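Side-chain contacts in peptide synthetase, module 7 (Actinoplanes teichomyceticus, PDB 4TX3), which is a condensation-like domain of a glycopeptide antibiotic peptide synthetase that probably recruits the cytochrome P450 enzymes that crosslink the peptide: residues Ala21-Ala26 and Val81-His86; Pro104-Glu109 and Glu126-Ser131; Ile185-Leu190 and Asp339-Lys344. One frame throughout, in Å; residues are numbered along the deposited sequence.

Contact 1 of 3, residues Ala21-Ala26 and Val81-His86; sequences ARQLRA and VHQHIH
The Gln-23 carboxamide stands edge-on over one face of the Gln-83 carboxamide, planes 80° apart: Gln-23 OE1 and NE2 both lie about 3 Å above the Gln-83 amide plane, while Gln-83 NE2 lies in the plane of the Gln-23 amide, at its edge. A single weak hydrogen bond joins them, from Gln-23 NE2 to Gln-83 OE1 at 3.4 Å. The N-H is straight (163°), but it comes down on OE1 from above the Gln-83 amide plane and the bond is long, hence weak. The shorter approach, 3.1 Å between Gln-23 OE1 and Gln-83 NE2, has too poor an angle to count as a bond, because OE1 sits over the face whereas the N-H bonds of NE2 lie in that plane, and one of them goes to Pro-18 O. Gln-23 OE1 in turn accepts from Thr-20 N. Both glutamine chains run extended beyond CG and cross at about a right angle, which brings amide to amide although the CA atoms of Gln-23 and Gln-83 are 9.7 Å apart. Beside them Leu-24 CD1 only brushes Val-81 CG2, at 4.5 Å. The amides thus link helix 21-28 to the chain leading into strand 84-85, which pairs with strand 72-73. Gln-23 NE2 also makes a weak bond to Ile-144 O, within the sequence HRIAADD that probably corresponds to the HHxxxDG motif of condensation domains.

Contact 2 of 3, residues Pro104-Glu109 and Glu126-Ser131; sequences PARLAE and ELFALS
Phe-128 is gripped by two consecutive residues of helix 103-112, and this is the tight part of the contact. Leu-107 CD2 lies 3.7 Å from Phe-128 CE2, while Arg-106 CB lies 3.8 Å from Phe-128 CE1, so the methyl and the methylene touch different carbons of the ring, both obliquely. Arg-106 has CG beside the backbone N (chi1 -67°), which brings CB and, past it, CD to the same ring carbon, with Arg-106 CD 4.0 Å from Phe-128 CE1. The outer side is looser and polar. No guanidinium atom of Arg-106 is among those that touch the ring, and the two planes are 51° apart, so there is no stack; NH1 instead forms a salt bridge with Asp-102. Arg-106 NE stays 6.7 Å from Glu-126 OE1, too far for pairing, and that carboxylate is matched by Arg-110 NE. Helix 103-112 is the crossover of a beta-alpha-beta unit, and Phe-128 fills the layer between it and the sheet: Val-96 of the parallel strand 96-97 and Ser-138 of the antiparallel strand 134-142 both touch the Phe-128 side chain, while Leu-107 reaches on to Ala-44 of strand 40-49.

Contact 3 of 3, residues Ile185-Leu190 and Asp339-Lys344; sequences IWEQRL and DVPFEK
Leu-190 and Asp-339 cross at about a right angle where helix 180-191 of the condensation fold packs on the loop leading into helix 345-348. The leucine fork straddles the aspartate stem: Leu-190 CD1 and CD2 are each 4.1 Å from Asp-339 CB, and CD2 also rests 3.9 Å from Asp-339 O. These are van der Waals touches, with no hydrogen bond across the two segments. The aspartate's polar end is engaged by other residues, OD1 in a salt bridge with Arg-5 and OD2 in a hydrogen bond from Gln-204, which probably holds the stem in place. On its own helix, Leu-190 CD1 sits 4.1 Å above one face of the Trp-186 ring, offset toward the rim, so this methyl packs against both indole and aspartate. With only an alanine methyl here, the Trp-186 face and the Asp-339 stem would probably lose the group that fills the space between them. One turn back along the helix, Glu-187 and Pro-341 meet obliquely. The glutamate reaches the proline because CG is anti to the backbone N (chi1 177°) and the chain continues extended. Its OE2 accepts from Ala-21 N, which gives this buried carboxylate a donor, since its contact on the loop is the Pro-341 ring. Pro-341 CG is the atom it meets, nearly equidistant from the whole carboxylate: 3.6 Å from Glu-187 CD, 3.6 Å from OE2 and 3.7 Å from OE1.

Contacts 1 and 3 are neighbours, their centres about 13 Å apart, and helix 21-28 joins them: Arg-22 NE forms a salt bridge of 2.6 Å with Glu-343 OE2, and Ala-21 CB packs 3.6 Å from Pro-341 CB. Contact 2 stands apart, its centre about 30 Å from that of contact 1 and about 39 Å from that of contact 3, across the chain's centre from the latter. The chemistry follows place. Contact 2 is helix-on-sheet packing round an aromatic ring; contact 3, also buried, sets apolar groups against carboxylates held by outside partners; contact 1, partly buried, rests mainly on crossed amides with one weak hydrogen bond.

Contact 1 of 3, residues Ala21-Ala26 and Val81-His86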
loop_
_atom_site.group_PDB
_atom_site.type_symbol
_atom_site.label_atom_id
_atom_site.label_comp_id
_atom_site.label_asym_id
_atom_site.label_seq_id
_atom_site.Cartn_x
_atom_site.Cartn_y
_atom_site.Cartn_z
ATOM N N ALA B 21 -10.297 12.256 -22.505
ATOM C CA ALA B 21 -11.547 11.764 -23.073
ATOM C C ALA B 21 -12.573 11.482 -21.978
ATOM O O ALA B 21 -13.748 11.783 -22.143
ATOM C CB ALA B 21 -11.295 10.509 -23.922
ATOM N N ARG B 22 -12.123 10.927 -20.853
ATOM C CA ARG B 22 -13.018 10.657 -19.729
ATOM C C ARG B 22 -13.605 11.955 -19.162
ATOM O O ARG B 22 -14.800 12.017 -18.877
ATOM C CB ARG B 22 -12.290 9.872 -18.634
ATOM C CG ARG B 22 -13.195 9.342 -17.505
ATOM C CD ARG B 22 -12.745 7.974 -17.003
ATOM N NE ARG B 22 -12.266 7.177 -18.127
ATOM C CZ ARG B 22 -11.001 6.808 -18.298
ATOM N NH1 ARG B 22 -10.084 7.120 -17.386
ATOM N NH2 ARG B 22 -10.654 6.117 -19.376
ATOM N N GLN B 23 -12.776 12.990 -19.022
ATOM C CA GLN B 23 -13.240 14.290 -18.518
ATOM C C GLN B 23 -14.270 14.961 -19.447
ATOM O O GLN B 23 -15.296 15.490 -18.991
ATOM C CB GLN B 23 -12.059 15.243 -18.324
ATOM C CG GLN B 23 -11.093 14.880 -17.209
ATOM C CD GLN B 23 -9.930 15.866 -17.125
ATOM O OE1 GLN B 23 -9.267 16.141 -18.124
ATOM N NE2 GLN B 23 -9.693 16.412 -15.934
ATOM N N LEU B 24 -13.972 14.956 -20.746
ATOM C CA LEU B 24 -14.853 15.548 -21.743
ATOM C C LEU B 24 -16.240 14.900 -21.725
ATOM O O LEU B 24 -17.245 15.585 -21.923
ATOM C CB LEU B 24 -14.236 15.430 -23.137
ATOM C CG LEU B 24 -15.031 16.049 -24.294
ATOM C CD1 LEU B 24 -15.229 17.522 -24.067
ATOM C CD2 LEU B 24 -14.340 15.784 -25.635
ATOM N N ARG B 25 -16.303 13.591 -21.481
ATOM C CA ARG B 25 -17.604 12.944 -21.390
ATOM C C ARG B 25 -18.317 13.372 -20.118
ATOM O O ARG B 25 -19.507 13.675 -20.138
ATOM C CB ARG B 25 -17.490 11.428 -21.428
ATOM C CG ARG B 25 -18.863 10.761 -21.377
ATOM C CD ARG B 25 -18.797 9.270 -21.646
ATOM N NE ARG B 25 -19.960 8.618 -21.070
ATOM C CZ ARG B 25 -21.086 8.392 -21.735
ATOM N NH1 ARG B 25 -21.187 8.750 -23.020
ATOM N NH2 ARG B 25 -22.103 7.795 -21.110
ATOM N N ALA B 26 -17.583 13.398 -19.012
ATOM C CA ALA B 26 -18.125 13.916 -17.766
ATOM C C ALA B 26 -18.653 15.337 -17.967
ATOM O O ALA B 26 -19.771 15.646 -17.565
ATOM C CB ALA B 26 -17.067 13.880 -16.661
ATOM N N VAL B 81 -13.630 23.757 -24.404
ATOM C CA VAL B 81 -13.319 23.376 -23.027
ATOM C C VAL B 81 -11.824 23.107 -22.851
ATOM O O VAL B 81 -11.215 22.356 -23.621
ATOM C CB VAL B 81 -14.052 22.112 -22.565
ATOM C CG1 VAL B 81 -14.290 22.183 -21.058
ATOM C CG2 VAL B 81 -15.329 21.927 -23.297
ATOM N N HIS B 82 -11.239 23.706 -21.829
ATOM C CA HIS B 82 -9.868 23.403 -21.493
ATOM C C HIS B 82 -9.770 23.322 -19.970
ATOM O O HIS B 82 -10.674 23.747 -19.260
ATOM C CB HIS B 82 -8.931 24.462 -22.066
ATOM C CG HIS B 82 -9.266 25.849 -21.623
ATOM N ND1 HIS B 82 -10.366 26.533 -22.095
ATOM C CD2 HIS B 82 -8.681 26.659 -20.708
ATOM C CE1 HIS B 82 -10.432 27.716 -21.503
ATOM N NE2 HIS B 82 -9.417 27.816 -20.660
ATOM N N GLN B 83 -8.691 22.746 -19.467
ATOM C CA GLN B 83 -8.455 22.760 -18.035
ATOM C C GLN B 83 -7.803 24.087 -17.643
ATOM O O GLN B 83 -6.672 24.367 -18.028
ATOM C CB GLN B 83 -7.580 21.578 -17.615
ATOM C CG GLN B 83 -8.135 20.242 -18.046
ATOM C CD GLN B 83 -7.499 19.073 -17.318
ATOM O OE1 GLN B 83 -7.487 19.025 -16.091
ATOM N NE2 GLN B 83 -6.947 18.125 -18.082
ATOM N N HIS B 84 -8.536 24.911 -16.905
ATOM C CA HIS B 84 -7.964 26.127 -16.348
ATOM C C HIS B 84 -7.431 25.905 -14.917
ATOM O O HIS B 84 -8.195 25.786 -13.949
ATOM C CB HIS B 84 -8.983 27.264 -16.347
ATOM C CG HIS B 84 -8.388 28.584 -15.966
ATOM N ND1 HIS B 84 -8.517 29.713 -16.745
ATOM C CD2 HIS B 84 -7.628 28.948 -14.903
ATOM C CE1 HIS B 84 -7.877 30.716 -16.172
ATOM N NE2 HIS B 84 -7.326 30.278 -15.056
ATOM N N ILE B 85 -6.112 25.895 -14.793
ATOM C CA ILE B 85 -5.463 25.591 -13.530
ATOM C C ILE B 85 -5.210 26.862 -12.726
ATOM O O ILE B 85 -4.390 27.683 -13.093
ATOM C CB ILE B 85 -4.147 24.836 -13.795
ATOM C CG1 ILE B 85 -4.456 23.530 -14.545
ATOM C CG2 ILE B 85 -3.386 24.585 -12.507
ATOM C CD1 ILE B 85 -3.226 22.858 -15.161
ATOM N N HIS B 86 -5.934 27.023 -11.631
ATOM C CA HIS B 86 -5.740 28.164 -10.745
ATOM C C HIS B 86 -4.543 27.940 -9.815
ATOM O O HIS B 86 -4.185 26.797 -9.524
ATOM C CB HIS B 86 -7.015 28.420 -9.933
ATOM C CG HIS B 86 -8.234 28.645 -10.777
ATOM N ND1 HIS B 86 -8.697 29.905 -11.097
ATOM C CD2 HIS B 86 -9.074 27.770 -11.387
ATOM C CE1 HIS B 86 -9.774 29.798 -11.858
ATOM N NE2 HIS B 86 -10.027 28.514 -12.048
#

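Contact 2 of 3, residues Pro104-Glu109 and Glu126-Ser131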
loop_
_atom_site.group_PDB
_atom_site.type_symbol
_atom_site.label_atom_id
_atom_site.label_comp_id
_atom_site.label_asym_id
_atom_site.label_seq_id
_atom_site.Cartn_x
_atom_site.Cartn_y
_atom_site.Cartn_z
ATOM N N PRO B 104 -27.260 12.983 9.131
ATOM C CA PRO B 104 -27.334 12.270 7.844
ATOM C C PRO B 104 -27.979 13.114 6.741
ATOM O O PRO B 104 -27.478 13.132 5.614
ATOM C CB PRO B 104 -28.195 11.054 8.166
ATOM C CG PRO B 104 -28.042 10.860 9.659
ATOM C CD PRO B 104 -27.959 12.247 10.204
ATOM N N ALA B 105 -29.054 13.820 7.075
ATOM C CA ALA B 105 -29.716 14.727 6.142
ATOM C C ALA B 105 -28.769 15.803 5.616
ATOM O O ALA B 105 -28.738 16.086 4.414
ATOM C CB ALA B 105 -30.920 15.376 6.808
ATOM N N ARG B 106 -28.002 16.406 6.520
ATOM C CA ARG B 106 -27.043 17.435 6.137
ATOM C C ARG B 106 -25.921 16.890 5.234
ATOM O O ARG B 106 -25.532 17.547 4.256
ATOM C CB ARG B 106 -26.445 18.081 7.388
ATOM C CG ARG B 106 -27.452 18.885 8.197
ATOM C CD ARG B 106 -26.768 19.641 9.312
ATOM N NE ARG B 106 -27.185 21.040 9.322
ATOM C CZ ARG B 106 -27.963 21.572 10.252
ATOM N NH1 ARG B 106 -28.393 20.825 11.255
ATOM N NH2 ARG B 106 -28.295 22.853 10.186
ATOM N N LEU B 107 -25.405 15.707 5.581
ATOM C CA LEU B 107 -24.400 15.016 4.780
ATOM C C LEU B 107 -24.893 14.753 3.361
ATOM O O LEU B 107 -24.165 14.972 2.381
ATOM C CB LEU B 107 -24.010 13.701 5.443
ATOM C CG LEU B 107 -23.080 13.930 6.626
ATOM C CD1 LEU B 107 -22.874 12.659 7.442
ATOM C CD2 LEU B 107 -21.763 14.467 6.097
ATOM N N ALA B 108 -26.141 14.301 3.260
ATOM C CA ALA B 108 -26.754 13.987 1.974
ATOM C C ALA B 108 -26.923 15.231 1.104
ATOM O O ALA B 108 -26.598 15.204 -0.084
ATOM C CB ALA B 108 -28.092 13.305 2.178
ATOM N N GLU B 109 -27.436 16.312 1.685
ATOM C CA GLU B 109 -27.654 17.544 0.926
ATOM C C GLU B 109 -26.348 18.131 0.381
ATOM O O GLU B 109 -26.290 18.571 -0.766
ATOM C CB GLU B 109 -28.360 18.588 1.788
ATOM C CG GLU B 109 -28.329 19.989 1.189
ATOM C CD GLU B 109 -28.292 21.076 2.250
ATOM O OE1 GLU B 109 -27.210 21.685 2.453
ATOM O OE2 GLU B 109 -29.345 21.321 2.883
ATOM N N GLU B 126 -17.157 20.358 3.932
ATOM C CA GLU B 126 -17.847 21.030 5.027
ATOM C C GLU B 126 -17.509 20.363 6.360
ATOM O O GLU B 126 -17.236 19.163 6.434
ATOM C CB GLU B 126 -19.368 21.047 4.797
ATOM C CG GLU B 126 -20.068 22.293 5.387
ATOM C CD GLU B 126 -21.570 22.392 5.036
ATOM O OE1 GLU B 126 -22.217 21.343 4.802
ATOM O OE2 GLU B 126 -22.115 23.524 5.004
ATOM N N LEU B 127 -17.505 21.153 7.419
ATOM C CA LEU B 127 -17.197 20.612 8.727
ATOM C C LEU B 127 -18.406 20.784 9.635
ATOM O O LEU B 127 -18.871 21.902 9.867
ATOM C CB LEU B 127 -15.959 21.290 9.315
ATOM C CG LEU B 127 -15.466 20.715 10.643
ATOM C CD1 LEU B 127 -15.041 19.260 10.499
ATOM C CD2 LEU B 127 -14.322 21.565 11.194
ATOM N N PHE B 128 -18.913 19.664 10.130
ATOM C CA PHE B 128 -20.059 19.660 11.031
ATOM C C PHE B 128 -19.595 19.536 12.485
ATOM O O PHE B 128 -18.769 18.676 12.807
ATOM C CB PHE B 128 -21.018 18.524 10.657
ATOM C CG PHE B 128 -21.582 18.665 9.278
ATOM C CD1 PHE B 128 -22.581 19.598 9.017
ATOM C CD2 PHE B 128 -21.092 17.904 8.230
ATOM C CE1 PHE B 128 -23.092 19.757 7.743
ATOM C CE2 PHE B 128 -21.598 18.053 6.952
ATOM C CZ PHE B 128 -22.603 18.987 6.709
ATOM N N ALA B 129 -20.102 20.409 13.355
ATOM C CA ALA B 129 -19.727 20.361 14.765
ATOM C C ALA B 129 -20.831 19.717 15.604
ATOM O O ALA B 129 -21.948 20.225 15.682
ATOM C CB ALA B 129 -19.404 21.745 15.276
ATOM N N LEU B 130 -20.501 18.588 16.218
ATOM C CA LEU B 130 -21.443 17.828 17.028
ATOM C C LEU B 130 -21.301 18.155 18.510
ATOM O O LEU B 130 -22.297 18.286 19.215
ATOM C CB LEU B 130 -21.235 16.335 16.810
ATOM C CG LEU B 130 -21.675 15.780 15.463
ATOM C CD1 LEU B 130 -21.002 14.444 15.264
ATOM C CD2 LEU B 130 -23.196 15.637 15.405
ATOM N N SER B 131 -20.062 18.260 18.979
ATOM C CA SER B 131 -19.770 18.781 20.315
ATOM C C SER B 131 -18.337 19.303 20.313
ATOM O O SER B 131 -17.715 19.352 19.262
ATOM C CB SER B 131 -19.962 17.711 21.383
ATOM O OG SER B 131 -18.953 16.731 21.283
#

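Contact 3 of 3, residues Ile185-Leu190 and Asp339-Lys344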
loop_
_atom_site.group_PDB
_atom_site.type_symbol
_atom_site.label_atom_id
_atom_site.label_comp_id
_atom_site.label_asym_id
_atom_site.label_seq_id
_atom_site.Cartn_x
_atom_site.Cartn_y
_atom_site.Cartn_z
ATOM N N ILE B 185 -2.073 15.629 -21.578
ATOM C CA ILE B 185 -1.328 15.976 -22.780
ATOM C C ILE B 185 -0.719 14.730 -23.397
ATOM O O ILE B 185 -0.581 14.632 -24.615
ATOM C CB ILE B 185 -0.232 17.012 -22.484
ATOM C CG1 ILE B 185 -0.870 18.374 -22.199
ATOM C CG2 ILE B 185 0.744 17.128 -23.655
ATOM C CD1 ILE B 185 0.056 19.348 -21.520
ATOM N N TRP B 186 -0.377 13.774 -22.545
ATOM C CA TRP B 186 0.108 12.480 -22.988
ATOM C C TRP B 186 -0.953 11.715 -23.778
ATOM O O TRP B 186 -0.670 11.201 -24.869
ATOM C CB TRP B 186 0.541 11.658 -21.782
ATOM C CG TRP B 186 1.030 10.292 -22.094
ATOM C CD1 TRP B 186 2.170 9.967 -22.751
ATOM C CD2 TRP B 186 0.419 9.056 -21.714
ATOM N NE1 TRP B 186 2.312 8.605 -22.815
ATOM C CE2 TRP B 186 1.252 8.019 -22.185
ATOM C CE3 TRP B 186 -0.752 8.725 -21.018
ATOM C CZ2 TRP B 186 0.952 6.676 -21.994
ATOM C CZ3 TRP B 186 -1.046 7.385 -20.823
ATOM C CH2 TRP B 186 -0.198 6.377 -21.311
ATOM N N GLU B 187 -2.164 11.630 -23.215
ATOM C CA GLU B 187 -3.284 10.975 -23.894
ATOM C C GLU B 187 -3.580 11.656 -25.231
ATOM O O GLU B 187 -3.835 10.989 -26.234
ATOM C CB GLU B 187 -4.556 10.968 -23.031
ATOM C CG GLU B 187 -5.743 10.340 -23.772
ATOM C CD GLU B 187 -7.047 10.381 -23.002
ATOM O OE1 GLU B 187 -7.091 9.766 -21.907
ATOM O OE2 GLU B 187 -8.024 11.023 -23.490
ATOM N N GLN B 188 -3.536 12.982 -25.250
ATOM C CA GLN B 188 -3.756 13.694 -26.497
ATOM C C GLN B 188 -2.685 13.339 -27.533
ATOM O O GLN B 188 -3.002 13.097 -28.693
ATOM C CB GLN B 188 -3.780 15.201 -26.260
ATOM C CG GLN B 188 -3.985 15.990 -27.528
ATOM C CD GLN B 188 -3.718 17.464 -27.335
ATOM O OE1 GLN B 188 -4.649 18.251 -27.147
ATOM N NE2 GLN B 188 -2.438 17.855 -27.399
ATOM N N ARG B 189 -1.425 13.295 -27.106
ATOM C CA ARG B 189 -0.319 12.947 -28.004
ATOM C C ARG B 189 -0.476 11.535 -28.543
ATOM O O ARG B 189 -0.141 11.251 -29.692
ATOM C CB ARG B 189 1.026 13.078 -27.295
ATOM C CG ARG B 189 1.481 14.504 -27.128
ATOM C CD ARG B 189 2.726 14.584 -26.276
ATOM N NE ARG B 189 3.176 15.965 -26.127
ATOM C CZ ARG B 189 4.277 16.317 -25.474
ATOM N NH1 ARG B 189 5.042 15.384 -24.918
ATOM N NH2 ARG B 189 4.613 17.598 -25.389
ATOM N N LEU B 190 -0.973 10.649 -27.692
ATOM C CA LEU B 190 -1.237 9.278 -28.076
ATOM C C LEU B 190 -2.357 9.239 -29.123
ATOM O O LEU B 190 -2.201 8.633 -30.177
ATOM C CB LEU B 190 -1.591 8.474 -26.834
ATOM C CG LEU B 190 -1.741 6.966 -26.848
ATOM C CD1 LEU B 190 -1.255 6.427 -25.498
ATOM C CD2 LEU B 190 -3.195 6.636 -27.061
ATOM N N ASP B 339 -5.039 1.463 -24.283
ATOM C CA ASP B 339 -4.601 2.850 -24.447
ATOM C C ASP B 339 -5.706 3.736 -25.042
ATOM O O ASP B 339 -5.777 4.924 -24.733
ATOM C CB ASP B 339 -3.335 2.908 -25.316
ATOM C CG ASP B 339 -2.161 2.158 -24.687
ATOM O OD1 ASP B 339 -1.490 2.733 -23.804
ATOM O OD2 ASP B 339 -1.912 0.986 -25.057
ATOM N N VAL B 340 -6.570 3.173 -25.885
ATOM C CA VAL B 340 -7.766 3.904 -26.282
ATOM C C VAL B 340 -8.639 4.109 -25.073
ATOM O O VAL B 340 -8.981 3.141 -24.388
ATOM C CB VAL B 340 -8.653 3.185 -27.316
ATOM C CG1 VAL B 340 -9.482 4.205 -28.050
ATOM C CG2 VAL B 340 -7.864 2.402 -28.269
ATOM N N PRO B 341 -9.019 5.361 -24.806
ATOM C CA PRO B 341 -10.004 5.549 -23.742
ATOM C C PRO B 341 -11.315 4.917 -24.158
ATOM O O PRO B 341 -11.697 4.989 -25.331
ATOM C CB PRO B 341 -10.131 7.074 -23.620
ATOM C CG PRO B 341 -8.960 7.623 -24.346
ATOM C CD PRO B 341 -8.605 6.631 -25.413
ATOM N N PHE B 342 -11.981 4.283 -23.203
ATOM C CA PHE B 342 -13.316 3.759 -23.427
ATOM C C PHE B 342 -14.279 4.791 -24.023
ATOM O O PHE B 342 -15.124 4.455 -24.847
ATOM C CB PHE B 342 -13.891 3.237 -22.116
ATOM C CG PHE B 342 -15.363 3.014 -22.165
ATOM C CD1 PHE B 342 -15.879 1.870 -22.766
ATOM C CD2 PHE B 342 -16.241 3.957 -21.640
ATOM C CE1 PHE B 342 -17.235 1.660 -22.834
ATOM C CE2 PHE B 342 -17.591 3.745 -21.699
ATOM C CZ PHE B 342 -18.096 2.590 -22.299
ATOM N N GLU B 343 -14.151 6.040 -23.584
ATOM C CA GLU B 343 -15.108 7.093 -23.906
ATOM C C GLU B 343 -15.008 7.504 -25.377
ATOM O O GLU B 343 -15.861 8.213 -25.912
ATOM C CB GLU B 343 -14.885 8.302 -22.993
ATOM C CG GLU B 343 -15.187 8.043 -21.508
ATOM C CD GLU B 343 -14.099 7.243 -20.765
ATOM O OE1 GLU B 343 -13.001 7.032 -21.325
ATOM O OE2 GLU B 343 -14.341 6.821 -19.607
ATOM N N LYS B 344 -13.955 7.029 -26.023
ATOM C CA LYS B 344 -13.683 7.329 -27.412
ATOM C C LYS B 344 -14.388 6.311 -28.307
ATOM O O LYS B 344 -14.603 6.541 -29.502
ATOM C CB LYS B 344 -12.171 7.316 -27.640
ATOM C CG LYS B 344 -11.722 7.996 -28.882
ATOM C CD LYS B 344 -11.875 9.495 -28.777
ATOM C CE LYS B 344 -11.209 10.171 -29.986
ATOM N NZ LYS B 344 -10.957 9.219 -31.120
#